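Local atomic coordinates of glycine betaine, L-proline ABC transporter, glycine/betaine/L-proline-binding protein (ProX) (Borrelia burgdorferi, PDB entry 3TMG), a protein that binds glycine betaine (trimethyl glycine) and probably serves as the substrate-binding component of an ABC transporter for betaine-like compounds. Residues G27-A30 against A31-L35; L241-K244 against N245-P249. All blocks are in the same frame, centred on the assembly; numbering follows the deposited sequence.

Overall arrangement
From the N terminus, strand 16-22 leads into helix 26-41, and the chain returns through strand 44-50, completing a beta-alpha-beta unit. Contact 1 lies on the early turns of that helix, between 27-30 and 31-35. Contact 2 comes much later, on the last turns of helix 235-247 and the chain just after it. Each contact is local and closes only one or two helical turns. They follow in series and neither nest nor cross. Their centres are about 12 Å apart, and the two helices touch. L241 packs on A30 and V34, and M242 SD lies 3.8 Å from G27 CA. Helix 252-262 packs against both contacts.

Contact 1: residues G27-A30 against A31-L35; sequences GETA and ATNVL
T32 and N33 each bend a side chain back onto the carbonyl one turn earlier, at E28 and T29. T32 OG1 donates to E28 O at 2.7 Å. T32 N gives the same oxygen its backbone bond, and the two donors come from opposite faces of the carbonyl plane. The hydroxyl reaches back because OG1 is anti to the carbonyl carbon of T32 and beside its backbone N (chi1 -59°).

N33 repeats the scheme with an amide. Its ND2 bonds to T29 O at 3.1 Å, with a fairly straight N-H (164°). The oxygen lies in the amide plane of N33, but ND2 stands above the T29 carbonyl plane and off its lone pairs. N33 N bonds to T29 O from the other face at 3.0 Å. The side chains of T29 and N33 run side by side and point the same way. T29 CG2 therefore meets N33 ND2 at 3.6 Å. T29 OG1 instead bonds to N24 and to the W25 carbonyl, just ahead of the segment.

A31 N to G27 O and V34 N to A30 O continue the regular helical bonding. V34 CG2, the methyl beside its backbone N, rests 3.2 Å from A30 O. T32 also packs on I20 and Y22 of strand 16-22, and N33 on Y253 and A256 of helix 252-262.

E28 CB points away from 31-35. Its side chain lies in the ligand pocket and touches the bound trimethyl glycine, and OE2 takes a hydrogen bond from W72 NE1. The carbonyls of the buried residues E28 and T29 thus each accept two donors. This gives the T32 hydroxyl and one N-H of the N33 side-chain amide a partner within the helix that carries E28 to the betaine site.

Contact 2: residues L241-K244 against N245-P249; sequences LMDK and NDKEP
D243 CG lies anti to the backbone N (chi1 -179°). K247 CG lies beside its own backbone N (chi1 -63°), and the extended chain beyond it carries K247 NZ to the syn lone pair of D243 OD2 at 2.8 Å, a salt bridge. The other oxygen, D243 OD1, pairs with R190, which also binds D246.

K244 and E248 form the second i to i+4 salt bridge. K244 bends at its last torsion (chi4 58°) and brings NZ to the syn side of E248 OE1 at 2.9 Å. K244 NZ also makes a weak bond to E248 OE2 at 3.2 Å. E248 OE1 also pairs with R254 of helix 252-262. The carboxylate is thus shared by two cations, which would probably favour its charged form.

On the buried side, L241 CD1 lies 4.0 Å from N245 ND2. N245 OD1 accepts a hydrogen bond from N255. Backbone bonds such as N245 N to L241 O hold the turns.

The i to i+4 pair D243-K247 lies on the last turns of helix 235-247, and K244-E248 ties that helix to the chain that follows. The contact belongs to a type II periplasmic-binding-protein fold, away from the annotated sites.

Contact 1: residues G27-A30 against A31-L35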
loop_
_atom_site.group_PDB
_atom_site.type_symbol
_atom_site.label_atom_id
_atom_site.label_comp_id
_atom_site.label_asym_id
_atom_site.label_seq_id
_atom_site.Cartn_x
_atom_site.Cartn_y
_atom_site.Cartn_z
ATOM N N GLY A 27 0.335 -5.193 0.428
ATOM C CA GLY A 27 0.300 -4.889 1.845
ATOM C C GLY A 27 -1.134 -4.486 2.274
ATOM O O GLY A 27 -1.637 -4.866 3.352
ATOM N N GLU A 28 -1.792 -3.699 1.445
ATOM C CA GLU A 28 -3.133 -3.222 1.788
ATOM C C GLU A 28 -4.184 -4.338 1.767
ATOM O O GLU A 28 -5.094 -4.348 2.579
ATOM C CB GLU A 28 -3.542 -2.066 0.834
ATOM C CG GLU A 28 -2.801 -0.778 1.276
ATOM C CD GLU A 28 -1.254 -0.832 1.261
ATOM O OE1 GLU A 28 -0.666 -1.298 0.213
ATOM O OE2 GLU A 28 -0.593 -0.323 2.263
ATOM N N THR A 29 -4.079 -5.250 0.817
ATOM C CA THR A 29 -4.907 -6.461 0.830
ATOM C C THR A 29 -4.608 -7.330 2.098
ATOM O O THR A 29 -5.548 -7.833 2.712
ATOM C CB THR A 29 -4.638 -7.276 -0.419
ATOM O OG1 THR A 29 -4.920 -6.463 -1.581
ATOM C CG2 THR A 29 -5.471 -8.576 -0.456
ATOM N N ALA A 30 -3.340 -7.534 2.451
ATOM C CA ALA A 30 -2.997 -8.232 3.741
ATOM C C ALA A 30 -3.627 -7.587 4.958
ATOM O O ALA A 30 -4.332 -8.249 5.755
ATOM C CB ALA A 30 -1.495 -8.359 3.943
ATOM N N ALA A 31 -3.390 -6.289 5.128
ATOM C CA ALA A 31 -4.011 -5.544 6.259
ATOM C C ALA A 31 -5.521 -5.586 6.289
ATOM O O ALA A 31 -6.140 -5.730 7.364
ATOM C CB ALA A 31 -3.560 -4.079 6.261
ATOM N N THR A 32 -6.148 -5.434 5.115
ATOM C CA THR A 32 -7.602 -5.355 5.045
ATOM C C THR A 32 -8.270 -6.709 5.379
ATOM O O THR A 32 -9.263 -6.760 6.122
ATOM C CB THR A 32 -8.048 -4.762 3.670
ATOM O OG1 THR A 32 -7.442 -3.451 3.562
ATOM C CG2 THR A 32 -9.555 -4.573 3.649
ATOM N N ASN A 33 -7.694 -7.798 4.854
ATOM C CA ASN A 33 -8.127 -9.150 5.229
ATOM C C ASN A 33 -7.882 -9.497 6.699
ATOM O O ASN A 33 -8.747 -10.113 7.339
ATOM C CB ASN A 33 -7.521 -10.210 4.294
ATOM C CG ASN A 33 -8.314 -10.374 3.001
ATOM O OD1 ASN A 33 -9.225 -11.181 2.955
ATOM N ND2 ASN A 33 -7.935 -9.645 1.922
ATOM N N VAL A 34 -6.758 -9.058 7.245
ATOM C CA VAL A 34 -6.545 -9.212 8.716
ATOM C C VAL A 34 -7.662 -8.504 9.500
ATOM O O VAL A 34 -8.275 -9.125 10.361
ATOM C CB VAL A 34 -5.178 -8.686 9.179
ATOM C CG1 VAL A 34 -5.110 -8.571 10.727
ATOM C CG2 VAL A 34 -4.093 -9.625 8.686
ATOM N N LEU A 35 -7.941 -7.234 9.187
ATOM C CA LEU A 35 -9.016 -6.525 9.888
ATOM C C LEU A 35 -10.398 -7.139 9.650
ATOM O O LEU A 35 -11.255 -7.187 10.559
ATOM C CB LEU A 35 -8.985 -5.031 9.600
ATOM C CG LEU A 35 -7.883 -4.255 10.347
ATOM C CD1 LEU A 35 -8.093 -2.752 10.185
ATOM C CD2 LEU A 35 -7.778 -4.553 11.855
#

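Contact 2: residues L241-K244 against N245-P249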
loop_
_atom_site.group_PDB
_atom_site.type_symbol
_atom_site.label_atom_id
_atom_site.label_comp_id
_atom_site.label_asym_id
_atom_site.label_seq_id
_atom_site.Cartn_x
_atom_site.Cartn_y
_atom_site.Cartn_z
ATOM N N LEU A 241 3.688 -11.960 5.875
ATOM C CA LEU A 241 2.340 -12.169 5.377
ATOM C C LEU A 241 2.231 -11.808 3.899
ATOM O O LEU A 241 1.610 -12.570 3.128
ATOM C CB LEU A 241 1.305 -11.437 6.224
ATOM C CG LEU A 241 -0.168 -11.594 5.802
ATOM C CD1 LEU A 241 -0.574 -13.092 5.731
ATOM C CD2 LEU A 241 -1.094 -10.845 6.759
ATOM N N MET A 242 2.788 -10.649 3.503
ATOM C CA MET A 242 2.778 -10.238 2.075
ATOM C C MET A 242 3.508 -11.319 1.236
ATOM O O MET A 242 3.021 -11.756 0.174
ATOM C CB MET A 242 3.473 -8.877 1.901
ATOM C CG MET A 242 2.752 -7.667 2.524
ATOM S SD MET A 242 3.799 -6.197 2.231
ATOM C CE MET A 242 4.117 -6.390 0.449
ATOM N N ASP A 243 4.649 -11.788 1.761
ATOM C CA ASP A 243 5.464 -12.800 1.057
ATOM C C ASP A 243 4.683 -14.132 0.882
ATOM O O ASP A 243 4.630 -14.729 -0.219
ATOM C CB ASP A 243 6.788 -13.019 1.795
ATOM C CG ASP A 243 7.670 -14.027 1.092
ATOM O OD1 ASP A 243 8.152 -13.724 -0.032
ATOM O OD2 ASP A 243 7.853 -15.114 1.640
ATOM N N LYS A 244 4.050 -14.569 1.966
ATOM C CA LYS A 244 3.277 -15.832 1.996
ATOM C C LYS A 244 2.108 -15.750 1.002
ATOM O O LYS A 244 1.872 -16.721 0.265
ATOM C CB LYS A 244 2.784 -16.131 3.425
ATOM C CG LYS A 244 1.935 -17.394 3.622
ATOM C CD LYS A 244 1.740 -17.674 5.127
ATOM C CE LYS A 244 0.624 -18.682 5.460
ATOM N NZ LYS A 244 0.823 -20.001 4.816
ATOM N N ASN A 245 1.379 -14.627 1.021
ATOM C CA ASN A 245 0.264 -14.364 0.080
ATOM C C ASN A 245 0.711 -14.385 -1.382
ATOM O O ASN A 245 0.044 -15.005 -2.220
ATOM C CB ASN A 245 -0.434 -13.016 0.354
ATOM C CG ASN A 245 -1.340 -13.068 1.560
ATOM O OD1 ASN A 245 -1.657 -14.141 2.027
ATOM N ND2 ASN A 245 -1.749 -11.892 2.084
ATOM N N ASP A 246 1.878 -13.776 -1.657
ATOM C CA ASP A 246 2.462 -13.861 -2.995
ATOM C C ASP A 246 2.745 -15.325 -3.403
ATOM O O ASP A 246 2.513 -15.737 -4.556
ATOM C CB ASP A 246 3.756 -13.022 -3.116
ATOM C CG ASP A 246 4.445 -13.239 -4.452
ATOM O OD1 ASP A 246 3.981 -12.604 -5.411
ATOM O OD2 ASP A 246 5.411 -14.030 -4.572
ATOM N N LYS A 247 3.244 -16.126 -2.476
ATOM C CA LYS A 247 3.576 -17.519 -2.797
ATOM C C LYS A 247 2.342 -18.416 -2.799
ATOM O O LYS A 247 2.406 -19.542 -3.280
ATOM C CB LYS A 247 4.594 -18.075 -1.785
ATOM C CG LYS A 247 5.924 -17.343 -1.809
ATOM C CD LYS A 247 6.859 -17.837 -0.692
ATOM C CE LYS A 247 8.261 -17.332 -0.966
ATOM N NZ LYS A 247 9.056 -17.274 0.304
ATOM N N GLU A 248 1.226 -17.903 -2.278
ATOM C CA GLU A 248 -0.007 -18.698 -2.154
ATOM C C GLU A 248 -1.148 -17.909 -2.753
ATOM O O GLU A 248 -2.001 -17.445 -2.033
ATOM C CB GLU A 248 -0.283 -19.062 -0.684
ATOM C CG GLU A 248 0.820 -19.931 -0.094
ATOM C CD GLU A 248 0.725 -20.208 1.403
ATOM O OE1 GLU A 248 -0.138 -19.664 2.107
ATOM O OE2 GLU A 248 1.571 -21.008 1.894
ATOM N N PRO A 249 -1.150 -17.732 -4.092
ATOM C CA PRO A 249 -2.157 -16.795 -4.644
ATOM C C PRO A 249 -3.591 -17.225 -4.294
ATOM O O PRO A 249 -3.917 -18.423 -4.341
ATOM C CB PRO A 249 -1.929 -16.843 -6.168
ATOM C CG PRO A 249 -0.973 -17.931 -6.432
ATOM C CD PRO A 249 -0.292 -18.321 -5.138
#